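Local coordinates for protein CRS2 (Zea mays, PDB 1RYN) that is required for the splicing of group IIB introns in chloroplasts, works in complexes with CAF1 or CAF2, and has no peptidyl-tRNA hydrolase activity, at residues Trp6-Leu11 with Leu91-Asp96; Phe46-Gly51 with Leu61-Gln66; Ile55-Val60 with Leu177-Phe182. The protein carries 3 engineered substitutions. All coordinates share one frame; numbering follows the deposited sequence.

Interaction 1 of 3, residues Trp6-Leu11 with Leu91-Asp96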
loop_
_atom_site.group_PDB
_atom_site.type_symbol
_atom_site.label_atom_id
_atom_site.label_comp_id
_atom_site.label_asym_id
_atom_site.label_seq_id
_atom_site.Cartn_x
_atom_site.Cartn_y
_atom_site.Cartn_z
ATOM N N TRP A 6 -3.659 -4.871 -13.166
ATOM C CA TRP A 6 -3.879 -4.225 -11.912
ATOM C C TRP A 6 -2.644 -3.360 -11.615
ATOM O O TRP A 6 -1.542 -3.684 -11.982
ATOM C CB TRP A 6 -4.016 -5.270 -10.793
ATOM C CG TRP A 6 -5.374 -5.866 -10.554
ATOM C CD1 TRP A 6 -5.967 -6.807 -11.308
ATOM C CD2 TRP A 6 -6.261 -5.635 -9.426
ATOM N NE1 TRP A 6 -7.187 -7.148 -10.757
ATOM C CE2 TRP A 6 -7.393 -6.450 -9.611
ATOM C CE3 TRP A 6 -6.204 -4.818 -8.287
ATOM C CZ2 TRP A 6 -8.440 -6.487 -8.685
ATOM C CZ3 TRP A 6 -7.262 -4.834 -7.393
ATOM C CH2 TRP A 6 -8.363 -5.654 -7.603
ATOM N N LEU A 7 -2.828 -2.273 -10.914
ATOM C CA LEU A 7 -1.712 -1.432 -10.543
ATOM C C LEU A 7 -1.577 -1.546 -9.023
ATOM O O LEU A 7 -2.468 -1.106 -8.310
ATOM C CB LEU A 7 -1.998 0.037 -10.923
ATOM C CG LEU A 7 -0.799 0.995 -10.814
ATOM C CD1 LEU A 7 -0.631 1.556 -9.400
ATOM C CD2 LEU A 7 0.462 0.296 -11.300
ATOM N N ILE A 8 -0.507 -2.158 -8.522
ATOM C CA ILE A 8 -0.329 -2.317 -7.082
ATOM C C ILE A 8 0.704 -1.285 -6.681
ATOM O O ILE A 8 1.862 -1.430 -7.032
ATOM C CB ILE A 8 0.177 -3.713 -6.743
ATOM C CG1 ILE A 8 -0.815 -4.813 -7.168
ATOM C CG2 ILE A 8 0.425 -3.814 -5.244
ATOM C CD1 ILE A 8 -2.143 -4.247 -7.647
ATOM N N ALA A 9 0.292 -0.229 -5.977
ATOM C CA ALA A 9 1.216 0.824 -5.595
ATOM C C ALA A 9 1.269 1.010 -4.122
ATOM O O ALA A 9 0.235 1.122 -3.520
ATOM C CB ALA A 9 0.644 2.134 -6.094
ATOM N N GLY A 10 2.458 1.088 -3.563
ATOM C CA GLY A 10 2.562 1.308 -2.126
ATOM C C GLY A 10 3.130 2.700 -2.001
ATOM O O GLY A 10 3.925 3.112 -2.849
ATOM N N LEU A 11 2.712 3.434 -0.994
ATOM C CA LEU A 11 3.189 4.792 -0.832
ATOM C C LEU A 11 4.372 4.960 0.108
ATOM O O LEU A 11 4.607 4.145 0.967
ATOM C CB LEU A 11 2.028 5.729 -0.452
ATOM C CG LEU A 11 0.813 5.580 -1.369
ATOM C CD1 LEU A 11 -0.294 6.532 -0.910
ATOM C CD2 LEU A 11 1.190 5.922 -2.818
ATOM N N LEU A 91 -5.043 -0.538 -6.697
ATOM C CA LEU A 91 -4.853 -0.887 -5.319
ATOM C C LEU A 91 -3.732 -0.069 -4.678
ATOM O O LEU A 91 -2.562 -0.210 -4.997
ATOM C CB LEU A 91 -4.532 -2.382 -5.206
ATOM C CG LEU A 91 -4.135 -2.768 -3.783
ATOM C CD1 LEU A 91 -5.362 -2.773 -2.894
ATOM C CD2 LEU A 91 -3.454 -4.126 -3.763
ATOM N N LEU A 92 -4.091 0.801 -3.751
ATOM C CA LEU A 92 -3.142 1.657 -3.033
ATOM C C LEU A 92 -2.859 1.085 -1.656
ATOM O O LEU A 92 -3.798 0.736 -0.921
ATOM C CB LEU A 92 -3.704 3.087 -2.808
ATOM C CG LEU A 92 -3.455 4.052 -3.974
ATOM C CD1 LEU A 92 -1.977 4.247 -4.179
ATOM C CD2 LEU A 92 -4.112 3.517 -5.252
ATOM N N ILE A 93 -1.579 1.019 -1.297
ATOM C CA ILE A 93 -1.193 0.501 0.030
ATOM C C ILE A 93 -0.481 1.562 0.808
ATOM O O ILE A 93 0.481 2.174 0.308
ATOM C CB ILE A 93 -0.280 -0.663 -0.149
ATOM C CG1 ILE A 93 -1.016 -1.636 -1.107
ATOM C CG2 ILE A 93 -0.012 -1.201 1.270
ATOM C CD1 ILE A 93 -0.234 -2.880 -1.521
ATOM N N TYR A 94 -0.935 1.821 2.001
ATOM C CA TYR A 94 -0.295 2.897 2.735
ATOM C C TYR A 94 -0.507 2.772 4.238
ATOM O O TYR A 94 -1.366 1.995 4.643
ATOM C CB TYR A 94 -0.860 4.254 2.238
ATOM C CG TYR A 94 -2.317 4.301 2.540
ATOM C CD1 TYR A 94 -2.807 4.888 3.701
ATOM C CD2 TYR A 94 -3.214 3.666 1.689
ATOM C CE1 TYR A 94 -4.176 4.878 3.961
ATOM C CE2 TYR A 94 -4.579 3.618 1.955
ATOM C CZ TYR A 94 -5.060 4.225 3.104
ATOM O OH TYR A 94 -6.400 4.185 3.344
ATOM N N ASP A 95 0.318 3.542 5.010
ATOM C CA ASP A 95 0.351 3.621 6.501
ATOM C C ASP A 95 -0.886 4.316 7.081
ATOM O O ASP A 95 -1.265 5.392 6.665
ATOM C CB ASP A 95 1.615 4.408 6.961
ATOM C CG ASP A 95 1.707 5.808 6.389
ATOM O OD1 ASP A 95 1.974 6.017 5.201
ATOM O OD2 ASP A 95 1.473 6.772 7.276
ATOM N N ASP A 96 -1.546 3.732 8.070
ATOM C CA ASP A 96 -2.719 4.379 8.565
ATOM C C ASP A 96 -2.673 4.505 10.033
ATOM O O ASP A 96 -2.557 3.524 10.720
ATOM C CB ASP A 96 -4.004 3.634 8.175
ATOM C CG ASP A 96 -5.224 4.493 8.359
ATOM O OD1 ASP A 96 -5.286 5.356 9.174
ATOM O OD2 ASP A 96 -6.207 4.224 7.548
#
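Leu11 and Ile93 meet at the end of a run of parallel strand pairing in which Ile8 faces Leu91, Ala9 faces Leu92 and Gly10 faces Ile93. The two strands run 13° apart, and four backbone bonds tie them. Leu91 N gives to Leu7 O, Ala9 N to Leu91 O (3.0 Å, almost straight at 173°), Ile93 N to Ala9 O (2.9 Å), and Leu11 N to Ile93 O (2.9 Å). Gly10 CA lies 3.3 Å from Ile93 O, a CA-H...O contact.

The side chain of Leu11 can be followed outward from the backbone. Its CB lies near Ile93 O, and CG at 3.8 Å from the same oxygen. With chi1 at -50°, CG stands beside the backbone N, and the two methyls then part: CD1 touches Tyr94 CB at 3.9 Å, the two side chains lying side by side, while CD2 reaches Leu92 CD1 at 3.8 Å. That methyl of Leu92 also rests on Ala9 CB, which makes one apolar patch covered by Ile76 of helix 73-83. On the other face, Ile8 CG2 meets Ile93 CD1 at 3.9 Å, and Ile8 CD1 packs on Leu91 CB; Met29 and Ile33 of helix 25-37 lie against Ile93.

Just past the pairing, Asp95 OD2 is hydrogen-bonded to His23 ND1, and OD1 to His115 NE2. Parallel strands in mid-sheet with helices on both faces are the core of the peptidyl-tRNA hydrolase fold, and the C-terminal end of strand 90-96 carries Asp95 to His23, by similarity the positions of the hydrolases' proton acceptor (His23) and the residue stabilising it (Asp95); CRS2 itself lacks that activity.

Interaction 2 of 3, residues Phe46-Gly51 with Leu61-Gln66. Engineered in segment 46-51: Phe46 (natural residue Ser).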
loop_
_atom_site.group_PDB
_atom_site.type_symbol
_atom_site.label_atom_id
_atom_site.label_comp_id
_atom_site.label_asym_id
_atom_site.label_seq_id
_atom_site.Cartn_x
_atom_site.Cartn_y
_atom_site.Cartn_z
ATOM N N PHE A 46 6.992 7.940 -15.196
ATOM C CA PHE A 46 6.039 8.733 -14.472
ATOM C C PHE A 46 6.411 8.976 -13.029
ATOM O O PHE A 46 5.572 8.836 -12.143
ATOM C CB PHE A 46 4.667 8.055 -14.503
ATOM C CG PHE A 46 4.283 7.645 -15.886
ATOM C CD1 PHE A 46 3.631 8.522 -16.748
ATOM C CD2 PHE A 46 4.577 6.360 -16.341
ATOM C CE1 PHE A 46 3.271 8.118 -18.036
ATOM C CE2 PHE A 46 4.230 5.949 -17.627
ATOM C CZ PHE A 46 3.571 6.831 -18.481
ATOM N N LYS A 47 7.647 9.347 -12.772
ATOM C CA LYS A 47 8.017 9.614 -11.390
ATOM C C LYS A 47 7.879 8.409 -10.455
ATOM O O LYS A 47 7.572 8.534 -9.248
ATOM C CB LYS A 47 7.351 10.880 -10.829
ATOM C CG LYS A 47 8.363 11.988 -10.506
ATOM C CD LYS A 47 7.853 13.069 -9.549
ATOM C CE LYS A 47 8.872 14.165 -9.223
ATOM N NZ LYS A 47 8.315 15.291 -8.442
ATOM N N SER A 48 8.131 7.228 -11.018
ATOM C CA SER A 48 8.034 6.016 -10.199
ATOM C C SER A 48 8.922 4.910 -10.701
ATOM O O SER A 48 9.377 4.893 -11.850
ATOM C CB SER A 48 6.611 5.485 -10.150
ATOM O OG SER A 48 5.705 6.422 -10.694
ATOM N N LEU A 49 9.160 3.965 -9.817
ATOM C CA LEU A 49 9.941 2.800 -10.150
ATOM C C LEU A 49 8.912 1.690 -10.178
ATOM O O LEU A 49 8.084 1.576 -9.251
ATOM C CB LEU A 49 11.020 2.495 -9.090
ATOM C CG LEU A 49 12.276 3.325 -9.274
ATOM C CD1 LEU A 49 13.405 2.733 -8.444
ATOM C CD2 LEU A 49 12.649 3.308 -10.744
ATOM N N LEU A 50 8.951 0.885 -11.224
ATOM C CA LEU A 50 7.988 -0.179 -11.312
ATOM C C LEU A 50 8.519 -1.392 -11.960
ATOM O O LEU A 50 9.553 -1.325 -12.632
ATOM C CB LEU A 50 6.654 0.229 -11.978
ATOM C CG LEU A 50 6.707 0.704 -13.423
ATOM C CD1 LEU A 50 8.076 1.215 -13.850
ATOM C CD2 LEU A 50 6.259 -0.436 -14.303
ATOM N N GLY A 51 7.755 -2.475 -11.748
ATOM C CA GLY A 51 8.051 -3.784 -12.316
ATOM C C GLY A 51 6.751 -4.347 -12.879
ATOM O O GLY A 51 5.658 -3.875 -12.555
ATOM N N LEU A 61 1.150 -4.545 -12.338
ATOM C CA LEU A 61 2.275 -3.642 -12.292
ATOM C C LEU A 61 2.388 -3.253 -10.807
ATOM O O LEU A 61 1.387 -2.906 -10.156
ATOM C CB LEU A 61 2.198 -2.358 -13.180
ATOM C CG LEU A 61 0.795 -2.029 -13.641
ATOM C CD1 LEU A 61 0.736 -0.604 -14.149
ATOM C CD2 LEU A 61 0.366 -3.003 -14.728
ATOM N N VAL A 62 3.586 -3.374 -10.268
ATOM C CA VAL A 62 3.795 -3.008 -8.907
ATOM C C VAL A 62 4.676 -1.792 -8.993
ATOM O O VAL A 62 5.608 -1.730 -9.794
ATOM C CB VAL A 62 4.269 -4.130 -8.042
ATOM C CG1 VAL A 62 3.343 -5.325 -8.280
ATOM C CG2 VAL A 62 5.680 -4.486 -8.440
ATOM N N VAL A 63 4.330 -0.830 -8.173
ATOM C CA VAL A 63 4.945 0.444 -8.193
ATOM C C VAL A 63 5.265 1.087 -6.876
ATOM O O VAL A 63 4.570 0.920 -5.886
ATOM C CB VAL A 63 3.736 1.294 -8.615
ATOM C CG1 VAL A 63 4.103 2.713 -8.969
ATOM C CG2 VAL A 63 2.988 0.608 -9.725
ATOM N N LYS A 64 6.293 1.901 -6.908
ATOM C CA LYS A 64 6.670 2.672 -5.736
ATOM C C LYS A 64 6.891 4.081 -6.252
ATOM O O LYS A 64 7.915 4.352 -6.860
ATOM C CB LYS A 64 7.939 2.165 -5.082
ATOM C CG LYS A 64 7.673 1.064 -4.070
ATOM C CD LYS A 64 8.827 0.073 -3.938
ATOM C CE LYS A 64 10.207 0.721 -3.868
ATOM N NZ LYS A 64 11.073 0.150 -2.817
ATOM N N PRO A 65 5.934 4.964 -6.086
ATOM C CA PRO A 65 6.142 6.329 -6.595
ATOM C C PRO A 65 7.433 6.957 -6.017
ATOM O O PRO A 65 7.850 6.693 -4.884
ATOM C CB PRO A 65 4.869 7.129 -6.282
ATOM C CG PRO A 65 3.823 6.061 -5.961
ATOM C CD PRO A 65 4.589 4.828 -5.478
ATOM N N GLN A 66 8.089 7.776 -6.803
ATOM C CA GLN A 66 9.321 8.366 -6.367
ATOM C C GLN A 66 9.187 9.859 -6.174
ATOM O O GLN A 66 10.172 10.590 -6.005
ATOM C CB GLN A 66 10.325 8.121 -7.506
ATOM C CG GLN A 66 11.771 7.848 -7.062
ATOM C CD GLN A 66 11.911 6.567 -6.290
ATOM O OE1 GLN A 66 12.952 6.338 -5.656
ATOM N NE2 GLN A 66 10.845 5.779 -6.266
#
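Leu49 and Lys64 form a hydrogen-bonded antiparallel pair, as do Gly51 and Val62. Leu49 N gives to Lys64 O at 3.2 Å, and Lys64 N returns a bond to Leu49 O at 3.0 Å. Gly51 N and Val62 O, with Val62 N and Gly51 O, repeat the exchange. A fifth, short bond, Gln66 N to Lys47 O at 2.6 Å, carries the ladder beyond the strand ends.

Weaker CA-H...O contacts fill in between: Val63 CA lies 3.5 Å from Leu49 O, and Leu61 CA faces Gly51 O.

Leu50 and Val63, a non-hydrogen-bonded pair, make the apolar side-chain contact, CB of Leu50 lying 4.3 Å from CG2 of Val63. Ser48 CB sits over Pro65 CA at 3.7 Å and on Val63 CG1 at 3.9 Å. On the opposite face a carbon meets a polar atom, where Leu49 CG lies against Gln66 NE2.

Among the polar side chains, Ser48 OG donates to the carbonyl O of the engineered Phe46 at 2.8 Å, approaching from above the carbonyl plane; Gln45 O is a second hydrogen-bond partner of the same hydroxyl. Lys64 turns outward to a salt bridge with Asp31 and a cation-pi contact with Phe27.

Adjacent antiparallel segments, 166° between their directions and joined by a tight turn, form a beta hairpin, here strands 48-55 and 58-65 on one flank of the mixed sheet.

Interaction 3 of 3, residues Ile55-Val60 with Leu177-Phe182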
loop_
_atom_site.group_PDB
_atom_site.type_symbol
_atom_site.label_atom_id
_atom_site.label_comp_id
_atom_site.label_asym_id
_atom_site.label_seq_id
_atom_site.Cartn_x
_atom_site.Cartn_y
_atom_site.Cartn_z
ATOM N N ILE A 55 0.087 -12.172 -11.111
ATOM C CA ILE A 55 -0.289 -12.879 -9.916
ATOM C C ILE A 55 -1.168 -13.962 -10.481
ATOM O O ILE A 55 -2.313 -13.742 -10.886
ATOM C CB ILE A 55 -1.009 -11.993 -8.920
ATOM C CG1 ILE A 55 0.032 -11.046 -8.338
ATOM C CG2 ILE A 55 -1.634 -12.832 -7.822
ATOM C CD1 ILE A 55 -0.502 -10.191 -7.221
ATOM N N GLY A 56 -0.584 -15.125 -10.594
ATOM C CA GLY A 56 -1.351 -16.146 -11.185
ATOM C C GLY A 56 -1.478 -15.706 -12.606
ATOM O O GLY A 56 -0.498 -15.319 -13.202
ATOM N N GLU A 57 -2.684 -15.749 -13.137
ATOM C CA GLU A 57 -2.894 -15.369 -14.501
ATOM C C GLU A 57 -3.172 -13.922 -14.635
ATOM O O GLU A 57 -3.290 -13.467 -15.733
ATOM C CB GLU A 57 -4.094 -16.095 -15.139
ATOM C CG GLU A 57 -5.415 -15.751 -14.419
ATOM C CD GLU A 57 -5.885 -16.878 -13.530
ATOM O OE1 GLU A 57 -5.150 -17.516 -12.766
ATOM O OE2 GLU A 57 -7.173 -17.109 -13.675
ATOM N N VAL A 58 -3.294 -13.218 -13.547
ATOM C CA VAL A 58 -3.597 -11.808 -13.619
ATOM C C VAL A 58 -2.384 -10.931 -13.767
ATOM O O VAL A 58 -1.500 -10.948 -12.926
ATOM C CB VAL A 58 -4.317 -11.430 -12.331
ATOM C CG1 VAL A 58 -4.766 -9.971 -12.331
ATOM C CG2 VAL A 58 -5.492 -12.393 -12.128
ATOM N N PRO A 59 -2.344 -10.134 -14.836
ATOM C CA PRO A 59 -1.220 -9.233 -15.063
ATOM C C PRO A 59 -1.269 -8.062 -14.145
ATOM O O PRO A 59 -2.335 -7.455 -13.990
ATOM C CB PRO A 59 -1.418 -8.588 -16.441
ATOM C CG PRO A 59 -2.904 -8.737 -16.731
ATOM C CD PRO A 59 -3.413 -9.883 -15.838
ATOM N N VAL A 60 -0.118 -7.705 -13.590
ATOM C CA VAL A 60 -0.076 -6.550 -12.699
ATOM C C VAL A 60 1.178 -5.745 -12.882
ATOM O O VAL A 60 2.136 -6.190 -13.458
ATOM C CB VAL A 60 -0.088 -6.979 -11.225
ATOM C CG1 VAL A 60 -1.250 -7.885 -10.909
ATOM C CG2 VAL A 60 1.196 -7.713 -10.857
ATOM N N LEU A 177 -7.408 -10.781 -3.220
ATOM C CA LEU A 177 -8.268 -9.809 -3.818
ATOM C C LEU A 177 -8.190 -9.827 -5.299
ATOM O O LEU A 177 -9.187 -9.718 -5.983
ATOM C CB LEU A 177 -7.834 -8.424 -3.403
ATOM C CG LEU A 177 -8.876 -7.400 -3.796
ATOM C CD1 LEU A 177 -10.194 -7.742 -3.112
ATOM C CD2 LEU A 177 -8.392 -6.006 -3.388
ATOM N N VAL A 178 -6.962 -9.924 -5.759
ATOM C CA VAL A 178 -6.646 -9.908 -7.155
ATOM C C VAL A 178 -6.921 -11.185 -7.912
ATOM O O VAL A 178 -7.445 -11.180 -9.028
ATOM C CB VAL A 178 -5.192 -9.526 -7.292
ATOM C CG1 VAL A 178 -4.652 -9.944 -8.643
ATOM C CG2 VAL A 178 -5.007 -8.044 -7.022
ATOM N N LEU A 179 -6.553 -12.301 -7.330
ATOM C CA LEU A 179 -6.737 -13.592 -8.022
ATOM C C LEU A 179 -7.714 -14.593 -7.407
ATOM O O LEU A 179 -8.610 -15.093 -8.065
ATOM C CB LEU A 179 -5.353 -14.246 -8.099
ATOM C CG LEU A 179 -5.383 -15.655 -8.605
ATOM C CD1 LEU A 179 -5.519 -15.601 -10.119
ATOM C CD2 LEU A 179 -4.039 -16.240 -8.244
ATOM N N LYS A 180 -7.485 -14.892 -6.137
ATOM C CA LYS A 180 -8.244 -15.851 -5.374
ATOM C C LYS A 180 -9.735 -15.585 -5.238
ATOM O O LYS A 180 -10.574 -16.219 -5.885
ATOM C CB LYS A 180 -7.596 -16.146 -4.016
ATOM C CG LYS A 180 -6.513 -17.212 -4.076
ATOM C CD LYS A 180 -5.135 -16.716 -3.668
ATOM C CE LYS A 180 -4.365 -17.738 -2.839
ATOM N NZ LYS A 180 -2.977 -17.962 -3.274
ATOM N N GLY A 181 -10.049 -14.648 -4.349
ATOM C CA GLY A 181 -11.426 -14.286 -4.036
ATOM C C GLY A 181 -11.659 -14.574 -2.539
ATOM O O GLY A 181 -11.267 -15.653 -2.087
ATOM N N PHE A 182 -12.271 -13.574 -1.817
ATOM C CA PHE A 182 -12.011 -13.274 -0.251
ATOM C C PHE A 182 -12.380 -14.423 0.705
ATOM O O PHE A 182 -11.354 -14.416 1.448
ATOM C CB PHE A 182 -12.560 -11.941 0.167
ATOM C CG PHE A 182 -11.203 -11.324 0.502
ATOM C CD1 PHE A 182 -10.457 -11.602 1.663
ATOM C CD2 PHE A 182 -10.686 -10.334 -0.330
ATOM C CE1 PHE A 182 -9.224 -11.012 1.906
ATOM C CE2 PHE A 182 -9.479 -9.699 -0.104
ATOM C CZ PHE A 182 -8.748 -10.047 1.021
#
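A type II' beta turn, the tight link of the hairpin between strands 48-55 and 58-65, meets the last turn of helix 157-180 here. The turn runs from Ile55 to Val58 and is closed by Val58 N giving to Ile55 O at 2.9 Å. Gly56 takes its second position with a phi of 69°, a value suited to glycine. Between the two segments the contact is by van der Waals packing, without a hydrogen bond.

Leu179 does most of the touching. Its chi1 of 172° sets CG opposite the backbone N and swings the branched end toward the turn. CB touches Ile55 CG2 at 4.0 Å, and CD2 lies against Gly56 CA at 4.0 Å. The other methyl, CD1, touches both Val58 CG2 at 3.8 Å and Glu57 OE1 at 3.3 Å, a close carboxylate-to-methyl approach; the Glu57 side chain, bent at chi2, and that of Leu179 cross at about a right angle. The preceding residue, Val178, uses CG1 to meet Val58 CG1 at 3.7 Å and Ile55 CB at 4.2 Å.

Helix 157-180 ends in a wider, pi-type turn at 177-180, and Gly181 leaves it with positive phi. Around the contact, Arg175 of the same helix lies on Ile55, while Trp6 of strand 6-10 is touched by Val58, Val60 and Val178, joining the helix end, the hairpin and the sheet's adjacent strand.

How the interactions relate
Strand 58-65 links all three contacts. Interactions 1 and 2, centres 11 Å apart, share the seam between strands 6-10 and 58-65: Ile8 N lies 2.6 Å from Leu61 O, Ile8 O lies 2.8 Å from Val63 N, both probable hydrogen bonds. Interaction 3, centred 15 Å from interaction 1, joins it through Trp6, whose N is 3.0 Å from Pro59 O and whose ring packs on Val58 and Val178. Interactions 2 and 3 adjoin in sequence, centres 19 Å apart, with no other touch. Interaction 1 holds Asp95 of the active-site region inferred by similarity, the Gln66 side chain of interaction 2 is about 6 Å from that of Tyr68, a tRNA-binding position by similarity, and interaction 3 lies away from these sites.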